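Long-range contacts in hypothetical protein (Rhodococcus sp., PDB 2NS0), which is of unknown function, though it may be an S-adenosylmethionine tRNA ribosyltransferase, and belongs to a family of the helix-turn-helix clan: residues A14-R19 with I79-T84; P45-A50 with G75-R80. All blocks are in the same frame, centred on the assembly; numbering follows the deposited sequence. Where two conformers were deposited one is given.

Interaction 1 of 2, residues A14-R19 with I79-T84. With GOL (glycerol), chain C.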
ATOM      1  N   ALA A  14      -8.695   1.700   3.635  1.00 19.63           N
ATOM      2  CA  ALA A  14     -10.030   1.482   3.120  1.00 20.39           C
ATOM      3  C   ALA A  14     -10.047   0.262   2.221  1.00 21.06           C
ATOM      4  O   ALA A  14     -10.987  -0.540   2.302  1.00 20.98           O
ATOM      5  CB  ALA A  14     -10.504   2.698   2.341  1.00 20.66           C
ATOM      6  N   LEU A  15      -9.054   0.137   1.326  1.00 20.31           N
ATOM      7  CA  LEU A  15      -9.028  -1.022   0.422  1.00 20.47           C
ATOM      8  C   LEU A  15      -8.750  -2.311   1.202  1.00 20.27           C
ATOM      9  O   LEU A  15      -9.417  -3.295   0.985  1.00 21.05           O
ATOM     10  CB  LEU A  15      -8.019  -0.860  -0.703  1.00 19.23           C
ATOM     11  CG  LEU A  15      -8.295   0.265  -1.716  1.00 21.33           C
ATOM     12  CD1 LEU A  15      -7.137   0.451  -2.658  1.00 20.08           C
ATOM     13  CD2 LEU A  15      -9.565   0.025  -2.474  1.00 23.11           C
ATOM     14  N   LEU A  16      -7.789  -2.294   2.122  1.00 20.61           N
ATOM     15  CA  LEU A  16      -7.476  -3.494   2.918  1.00 21.09           C
ATOM     16  C   LEU A  16      -8.664  -3.881   3.748  1.00 21.80           C
ATOM     17  O   LEU A  16      -9.001  -5.085   3.834  1.00 23.26           O
ATOM     18  CB  LEU A  16      -6.246  -3.296   3.812  1.00 20.83           C
ATOM     19  CG  LEU A  16      -4.909  -3.341   3.080  1.00 19.27           C
ATOM     20  CD1 LEU A  16      -3.783  -3.125   4.021  1.00 19.14           C
ATOM     21  CD2 LEU A  16      -4.695  -4.679   2.413  1.00 18.65           C
ATOM     22  N   ASP A  17      -9.272  -2.872   4.378  1.00 21.91           N
ATOM     23  CA  ASP A  17     -10.433  -3.081   5.243  1.00 23.31           C
ATOM     24  C   ASP A  17     -11.548  -3.802   4.483  1.00 23.30           C
ATOM     25  O   ASP A  17     -12.249  -4.599   5.080  1.00 23.41           O
ATOM     26  CB  ASP A  17     -10.963  -1.787   5.886  1.00 22.41           C
ATOM     27  CG  ASP A  17     -11.879  -2.058   7.037  1.00 26.73           C
ATOM     28  OD1 ASP A  17     -11.384  -2.228   8.177  1.00 32.24           O
ATOM     29  OD2 ASP A  17     -13.112  -2.144   6.833  1.00 28.09           O
ATOM     30  N   ALA A  18     -11.715  -3.554   3.188  1.00 22.72           N
ATOM     31  CA  ALA A  18     -12.817  -4.178   2.445  1.00 22.62           C
ATOM     32  C   ALA A  18     -12.533  -5.648   2.055  1.00 22.56           C
ATOM     33  O   ALA A  18     -13.424  -6.373   1.628  1.00 23.02           O
ATOM     34  CB  ALA A  18     -13.146  -3.356   1.192  1.00 22.39           C
ATOM     35  N   ARG A  19     -11.292  -6.099   2.213  1.00 22.54           N
ATOM     36  CA  ARG A  19     -10.878  -7.423   1.759  0.50 22.49           C
ATOM     37  C   ARG A  19     -10.836  -8.424   2.912  1.00 22.27           C
ATOM     38  O   ARG A  19     -10.828  -8.014   4.091  1.00 22.67           O
ATOM     39  CB  ARG A  19      -9.523  -7.317   1.074  0.50 22.84           C
ATOM     40  CG  ARG A  19      -9.625  -6.637  -0.273  0.50 23.86           C
ATOM     41  CD  ARG A  19      -8.507  -7.073  -1.205  0.50 26.41           C
ATOM     42  NE  ARG A  19      -8.530  -6.307  -2.456  0.50 28.47           N
ATOM     43  CZ  ARG A  19      -7.796  -6.592  -3.525  0.50 28.60           C
ATOM     44  NH1 ARG A  19      -6.987  -7.656  -3.512  0.50 27.51           N
ATOM     45  NH2 ARG A  19      -7.889  -5.824  -4.603  0.50 25.45           N
ATOM     46  N   ILE A  79       0.491  -5.571  -0.350  1.00 17.81           N
ATOM     47  CA  ILE A  79       0.261  -4.888   0.954  1.00 17.49           C
ATOM     48  C   ILE A  79      -0.840  -5.595   1.724  1.00 18.02           C
ATOM     49  O   ILE A  79      -1.897  -5.828   1.166  1.00 18.23           O
ATOM     50  CB  ILE A  79      -0.129  -3.377   0.772  1.00 17.52           C
ATOM     51  CG1 ILE A  79       0.870  -2.660  -0.157  1.00 18.52           C
ATOM     52  CG2 ILE A  79      -0.253  -2.665   2.109  1.00 17.20           C
ATOM     53  CD1 ILE A  79       0.315  -1.288  -0.766  1.00 18.94           C
ATOM     54  N   ARG A  80      -0.581  -5.944   2.988  1.00 17.09           N
ATOM     55  CA  ARG A  80      -1.518  -6.700   3.831  1.00 17.66           C
ATOM     56  C   ARG A  80      -1.559  -6.089   5.238  1.00 17.71           C
ATOM     57  O   ARG A  80      -0.580  -5.465   5.700  1.00 18.07           O
ATOM     58  CB  ARG A  80      -1.093  -8.201   3.937  1.00 16.55           C
ATOM     59  CG  ARG A  80       0.180  -8.431   4.776  1.00 15.73           C
ATOM     60  CD  ARG A  80       0.826  -9.761   4.453  1.00 19.51           C
ATOM     61  NE  ARG A  80       1.842 -10.122   5.445  1.00 20.27           N
ATOM     62  CZ  ARG A  80       2.583 -11.231   5.435  1.00 21.23           C
ATOM     63  NH1 ARG A  80       2.481 -12.174   4.463  1.00 15.87           N
ATOM     64  NH2 ARG A  80       3.430 -11.395   6.433  1.00 18.25           N
ATOM     65  N   TRP A  81      -2.690  -6.245   5.915  1.00 18.88           N
ATOM     66  CA  TRP A  81      -2.754  -5.986   7.357  1.00 18.55           C
ATOM     67  C   TRP A  81      -1.718  -6.867   8.053  1.00 20.04           C
ATOM     68  O   TRP A  81      -1.552  -8.049   7.719  1.00 19.68           O
ATOM     69  CB  TRP A  81      -4.129  -6.381   7.876  1.00 19.60           C
ATOM     70  CG  TRP A  81      -5.289  -5.482   7.496  1.00 17.44           C
ATOM     71  CD1 TRP A  81      -6.502  -5.880   6.993  1.00 18.04           C
ATOM     72  CD2 TRP A  81      -5.348  -4.046   7.607  1.00 18.06           C
ATOM     73  NE1 TRP A  81      -7.307  -4.800   6.812  1.00 16.88           N
ATOM     74  CE2 TRP A  81      -6.626  -3.655   7.170  1.00 17.15           C
ATOM     75  CE3 TRP A  81      -4.445  -3.059   8.064  1.00 15.66           C
ATOM     76  CZ2 TRP A  81      -7.054  -2.297   7.170  1.00 19.93           C
ATOM     77  CZ3 TRP A  81      -4.848  -1.726   8.057  1.00 19.68           C
ATOM     78  CH2 TRP A  81      -6.152  -1.351   7.606  1.00 18.64           C
ATOM     79  N   THR A  82      -1.011  -6.310   9.023  1.00 20.22           N
ATOM     80  CA  THR A  82      -0.254  -7.127   9.964  1.00 21.58           C
ATOM     81  C   THR A  82      -1.235  -8.031  10.739  1.00 23.58           C
ATOM     82  O   THR A  82      -2.321  -7.585  11.170  1.00 23.13           O
ATOM     83  CB  THR A  82       0.505  -6.234  10.944  1.00 21.00           C
ATOM     84  OG1 THR A  82       1.324  -5.345  10.196  1.00 19.09           O
ATOM     85  CG2 THR A  82       1.416  -7.025  11.871  1.00 21.36           C
ATOM     86  N   ARG A  83      -0.869  -9.301  10.903  1.00 25.32           N
ATOM     87  CA  ARG A  83      -1.705 -10.215  11.687  1.00 27.44           C
ATOM     88  C   ARG A  83      -0.984 -10.934  12.830  1.00 28.93           C
ATOM     89  O   ARG A  83      -1.439 -11.968  13.311  1.00 29.38           O
ATOM     90  CB  ARG A  83      -2.430 -11.215  10.768  1.00 28.56           C
ATOM     91  CG  ARG A  83      -3.595 -10.569   9.973  1.00 28.27           C
ATOM     92  CD  ARG A  83      -4.504 -11.648   9.365  1.00 27.41           C
ATOM     93  NE  ARG A  83      -5.132 -12.466  10.391  1.00 24.80           N
ATOM     94  CZ  ARG A  83      -6.266 -12.133  11.001  1.00 28.16           C
ATOM     95  NH1 ARG A  83      -6.887 -10.989  10.680  1.00 24.18           N
ATOM     96  NH2 ARG A  83      -6.772 -12.925  11.951  1.00 27.89           N
ATOM     97  N   THR A  84       0.129 -10.352  13.288  1.00 29.95           N
ATOM     98  CA  THR A  84       0.914 -10.921  14.361  1.00 30.21           C
ATOM     99  C   THR A  84       0.026 -11.024  15.612  1.00 31.70           C
ATOM    100  O   THR A  84      -0.748 -10.108  15.942  1.00 31.77           O
ATOM    101  CB  THR A  84       2.225 -10.077  14.653  1.00 30.35           C
ATOM    102  OG1 THR A  84       2.746  -9.524  13.433  1.00 27.07           O
ATOM    103  CG2 THR A  84       3.327 -10.953  15.377  1.00 28.79           C
TER
HETATM  104  C1  GOL C 101     -11.010  -6.864   6.131  1.00 30.59           C
HETATM  105  O1  GOL C 101      -9.734  -6.424   6.598  1.00 22.50           O
HETATM  106  C2  GOL C 101     -12.200  -6.064   6.665  1.00 31.80           C
HETATM  107  O2  GOL C 101     -12.149  -5.569   8.009  1.00 33.78           O
HETATM  108  C3  GOL C 101     -13.606  -6.426   6.141  1.00 34.93           C
HETATM  109  O3  GOL C 101     -13.703  -7.468   5.189  1.00 29.06           O
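Ile-79 meets Leu-16 where the end of helix 5-18 lies over strand 78-81. Leu-16 CD2 comes to 3.3 Å from Ile-79 O, a contact of a methyl with a backbone carbonyl. The other branch, Leu-16 CD1, touches Ile-79 CG2 at 4.0 Å. Leu-16 holds CG anti to its own carbonyl carbon (chi1 -76°), which turns CG toward the strand; with chi2 at 179° the two methyls reach its main chain. Arg-80 adds only main chain, with its C atom 3.9 Å from Leu-16 CD1. Its CB points away from the helix, and its guanidinium forms a salt bridge with Glu-60.

Trp-81 makes the aromatic part of the contact. Leu-16 CB sits over one face of the indole, 3.7 Å from the centroid of the five-membered ring, in a CH-pi contact. The carbon is displaced toward the rim and comes closest at CE2, 3.4 Å away. Asp-17 lies farther along the same ring, and its N is 3.6 Å from Trp-81 CZ2. With an alanine here, Leu-16 CB would probably lose its aromatic cover, and a gap would open beside this buried leucine. A glycerol, probably from the crystallisation liquor, is modelled beside the indole, with O1 2.9 Å from Trp-81 NE1 in a weak hydrogen bond. Its placement is doubtful, because other glycerol atoms crowd the backbone of Asp-17 and Arg-19.

The axes of helix residues 14-18 and strand residues 79-81 pass 8.8 Å apart at 63°, so the helix crosses the strand instead of running along it. Leu-16 also touches Ile-25 and Val-59, and Trp-81 rests on Val-59 and Arg-13. Helix 5-18 is thus packed against the edge strand 78-81, its neighbour 59-63 and the loop residue Ile-25, whose backbone bonds to Ile-79.

Interaction 2 of 2, residues P45-A50 with G75-R80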
ATOM      1  N   PRO A  45       4.583   7.776  -4.505  1.00 18.74           N
ATOM      2  CA  PRO A  45       3.809   8.192  -3.322  1.00 18.60           C
ATOM      3  C   PRO A  45       3.078   7.055  -2.558  1.00 18.06           C
ATOM      4  O   PRO A  45       3.059   7.061  -1.314  1.00 18.30           O
ATOM      5  CB  PRO A  45       2.815   9.217  -3.906  1.00 17.75           C
ATOM      6  CG  PRO A  45       3.552   9.814  -5.041  1.00 17.82           C
ATOM      7  CD  PRO A  45       4.307   8.664  -5.662  1.00 19.01           C
ATOM      8  N   VAL A  46       2.502   6.086  -3.281  1.00 18.79           N
ATOM      9  CA  VAL A  46       1.797   4.967  -2.650  1.00 17.15           C
ATOM     10  C   VAL A  46       2.774   4.075  -1.900  1.00 17.36           C
ATOM     11  O   VAL A  46       2.474   3.625  -0.804  1.00 17.16           O
ATOM     12  CB  VAL A  46       0.972   4.112  -3.663  1.00 17.52           C
ATOM     13  CG1 VAL A  46       0.611   2.812  -3.034  1.00 19.16           C
ATOM     14  CG2 VAL A  46      -0.336   4.816  -4.089  1.00 13.86           C
ATOM     15  N   ARG A  47       3.944   3.801  -2.478  1.00 17.62           N
ATOM     16  CA  ARG A  47       5.027   3.085  -1.755  1.00 16.70           C
ATOM     17  C   ARG A  47       5.476   3.781  -0.487  1.00 16.91           C
ATOM     18  O   ARG A  47       5.728   3.115   0.529  1.00 17.71           O
ATOM     19  CB  ARG A  47       6.235   2.830  -2.654  1.00 17.25           C
ATOM     20  CG  ARG A  47       5.909   1.873  -3.786  1.00 19.38           C
ATOM     21  CD  ARG A  47       7.164   1.510  -4.599  1.00 24.36           C
ATOM     22  NE  ARG A  47       6.985   0.283  -5.382  1.00 28.81           N
ATOM     23  CZ  ARG A  47       7.722  -0.834  -5.260  1.00 31.33           C
ATOM     24  NH1 ARG A  47       8.721  -0.944  -4.377  1.00 33.80           N
ATOM     25  NH2 ARG A  47       7.464  -1.871  -6.029  1.00 29.96           N
ATOM     26  N   GLU A  48       5.570   5.108  -0.515  1.00 16.59           N
ATOM     27  CA  GLU A  48       5.959   5.865   0.676  1.00 16.76           C
ATOM     28  C   GLU A  48       4.907   5.722   1.757  1.00 15.90           C
ATOM     29  O   GLU A  48       5.236   5.486   2.913  1.00 16.33           O
ATOM     30  CB  GLU A  48       6.226   7.347   0.374  1.00 15.49           C
ATOM     31  CG  GLU A  48       7.434   7.592  -0.493  1.00 19.46           C
ATOM     32  CD  GLU A  48       8.731   7.307   0.226  1.00 23.49           C
ATOM     33  OE1 GLU A  48       8.793   7.438   1.478  1.00 25.52           O
ATOM     34  OE2 GLU A  48       9.708   6.958  -0.464  1.00 29.36           O
ATOM     35  N   ALA A  49       3.640   5.841   1.364  1.00 15.92           N
ATOM     36  CA  ALA A  49       2.519   5.646   2.290  1.00 16.21           C
ATOM     37  C   ALA A  49       2.501   4.265   2.941  1.00 17.06           C
ATOM     38  O   ALA A  49       2.388   4.159   4.187  1.00 19.14           O
ATOM     39  CB  ALA A  49       1.178   5.950   1.591  1.00 14.62           C
ATOM     40  N   ALA A  50       2.578   3.215   2.122  1.00 17.39           N
ATOM     41  CA  ALA A  50       2.726   1.843   2.617  1.00 17.94           C
ATOM     42  C   ALA A  50       3.931   1.742   3.592  1.00 18.36           C
ATOM     43  O   ALA A  50       3.861   1.069   4.606  1.00 18.01           O
ATOM     44  CB  ALA A  50       2.869   0.873   1.416  1.00 18.04           C
ATOM     45  N   GLY A  75      10.159  -3.582  -8.157  1.00 22.72           N
ATOM     46  CA  GLY A  75       9.068  -4.273  -8.795  1.00 22.58           C
ATOM     47  C   GLY A  75       7.909  -4.608  -7.884  1.00 22.68           C
ATOM     48  O   GLY A  75       7.848  -4.118  -6.762  1.00 24.02           O
ATOM     49  N   PRO A  76       6.948  -5.404  -8.398  1.00 22.15           N
ATOM     50  CA  PRO A  76       5.663  -5.668  -7.769  1.00 21.14           C
ATOM     51  C   PRO A  76       5.736  -6.173  -6.330  1.00 19.85           C
ATOM     52  O   PRO A  76       6.522  -7.067  -6.003  1.00 20.18           O
ATOM     53  CB  PRO A  76       5.014  -6.715  -8.698  1.00 21.61           C
ATOM     54  CG  PRO A  76       5.605  -6.452 -10.035  1.00 22.86           C
ATOM     55  CD  PRO A  76       7.039  -6.057  -9.727  1.00 22.07           C
ATOM     56  N   ILE A  77       4.904  -5.582  -5.487  1.00 17.20           N
ATOM     57  CA  ILE A  77       4.863  -5.912  -4.096  1.00 16.98           C
ATOM     58  C   ILE A  77       3.390  -6.073  -3.692  1.00 16.81           C
ATOM     59  O   ILE A  77       2.485  -5.659  -4.432  1.00 17.01           O
ATOM     60  CB  ILE A  77       5.524  -4.808  -3.220  1.00 16.94           C
ATOM     61  CG1 ILE A  77       4.812  -3.431  -3.471  1.00 18.49           C
ATOM     62  CG2 ILE A  77       7.089  -4.805  -3.437  1.00 16.37           C
ATOM     63  CD1 ILE A  77       5.172  -2.232  -2.562  1.00 16.09           C
ATOM     64  N   ARG A  78       3.164  -6.676  -2.529  1.00 17.35           N
ATOM     65  CA  ARG A  78       1.806  -6.845  -1.976  1.00 17.42           C
ATOM     66  C   ARG A  78       1.689  -6.071  -0.673  1.00 17.34           C
ATOM     67  O   ARG A  78       2.678  -5.923   0.033  1.00 16.20           O
ATOM     68  CB  ARG A  78       1.528  -8.328  -1.689  1.00 18.11           C
ATOM     69  CG  ARG A  78       1.606  -9.266  -2.899  1.00 17.26           C
ATOM     70  CD  ARG A  78       0.710  -8.788  -4.054  1.00 17.40           C
ATOM     71  NE  ARG A  78      -0.728  -8.730  -3.724  1.00 13.52           N
ATOM     72  CZ  ARG A  78      -1.653  -8.366  -4.612  1.00 14.47           C
ATOM     73  NH1 ARG A  78      -1.291  -8.035  -5.839  1.00 15.21           N
ATOM     74  NH2 ARG A  78      -2.937  -8.328  -4.301  1.00 16.52           N
ATOM     75  N   ILE A  79       0.491  -5.571  -0.350  1.00 17.81           N
ATOM     76  CA  ILE A  79       0.261  -4.888   0.954  1.00 17.49           C
ATOM     77  C   ILE A  79      -0.840  -5.595   1.724  1.00 18.02           C
ATOM     78  O   ILE A  79      -1.897  -5.828   1.166  1.00 18.23           O
ATOM     79  CB  ILE A  79      -0.129  -3.377   0.772  1.00 17.52           C
ATOM     80  CG1 ILE A  79       0.870  -2.660  -0.157  1.00 18.52           C
ATOM     81  CG2 ILE A  79      -0.253  -2.665   2.109  1.00 17.20           C
ATOM     82  CD1 ILE A  79       0.315  -1.288  -0.766  1.00 18.94           C
ATOM     83  N   ARG A  80      -0.581  -5.944   2.988  1.00 17.09           N
ATOM     84  CA  ARG A  80      -1.518  -6.700   3.831  1.00 17.66           C
ATOM     85  C   ARG A  80      -1.559  -6.089   5.238  1.00 17.71           C
ATOM     86  O   ARG A  80      -0.580  -5.465   5.700  1.00 18.07           O
ATOM     87  CB  ARG A  80      -1.093  -8.201   3.937  1.00 16.55           C
ATOM     88  CG  ARG A  80       0.180  -8.431   4.776  1.00 15.73           C
ATOM     89  CD  ARG A  80       0.826  -9.761   4.453  1.00 19.51           C
ATOM     90  NE  ARG A  80       1.842 -10.122   5.445  1.00 20.27           N
ATOM     91  CZ  ARG A  80       2.583 -11.231   5.435  1.00 21.23           C
ATOM     92  NH1 ARG A  80       2.481 -12.174   4.463  1.00 15.87           N
ATOM     93  NH2 ARG A  80       3.430 -11.395   6.433  1.00 18.25           N
TER
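The guanidinium of Arg-47 has Ile-77 CD1 over one face, 4.0 Å above the plane and close to its centre. At its edge lies the backbone of Gly-75. Arg-47 NH2 donates a hydrogen bond to Gly-75 O with an N-H...O angle of 128°. The modelled length of 2.4 Å is very short, so its exact value is doubtful. Arg-47 NH1 bonds to Pro-70 O and more weakly to Ala-73 O. The group therefore gathers backbone carbonyls from the loop that leads into strand 78-81, and these bonds limit its rotation. The arm is extended from CG to NE, which carries the charged end well away from the helix.

Ile-77 places CG1 between its backbone N and carbonyl carbon (chi1 57°). That turn lays CD1 over the guanidinium, while CG2 stays 3.9 Å from Arg-47 NH2. Gly-75 has a positive phi, 79°, which glycine adopts readily.

Three helices followed by a small antiparallel sheet are consistent with a winged-helix form of the helix-turn-helix fold. Helix 43-55 would then be the third helix, and strand 78-81 the one that returns from the wing. The contact joins the two directly.

Farther along, the chemistry becomes apolar. Ala-50 CB touches Ile-79 CD1 at 4.0 Å. The small methyl lets the backbones draw together there, with Ala-50 CA and Ile-79 CA 7.4 Å apart. Around Arg-47 the long side chain spans a wider gap, 9.3 Å from Arg-47 CA to Ile-77 CA. Ile-77 also rests on Val-61 of strand 59-63 and on Pro-27 at the start of helix 27-34.

Both interactions use strand 78-81 and share Ile-79 and Arg-80, of which Ile-79 packs against both helices, 5-18 and 43-55. One strand thus ties two helices into the same core. Interaction 2 lies nearer the middle of the chain, its centre about 4 Å from the chain centre, against about 9 Å for interaction 1. Both contacts are partly buried. The aliphatic contacts of Leu-16, Ala-50 and Ile-79 form the buried part, while Trp-81 and Arg-47 are partly exposed. Interaction 1 has an indole over a leucine, with no clear hydrogen bond between its segments. Interaction 2 adds an arginine bonded to loop carbonyls.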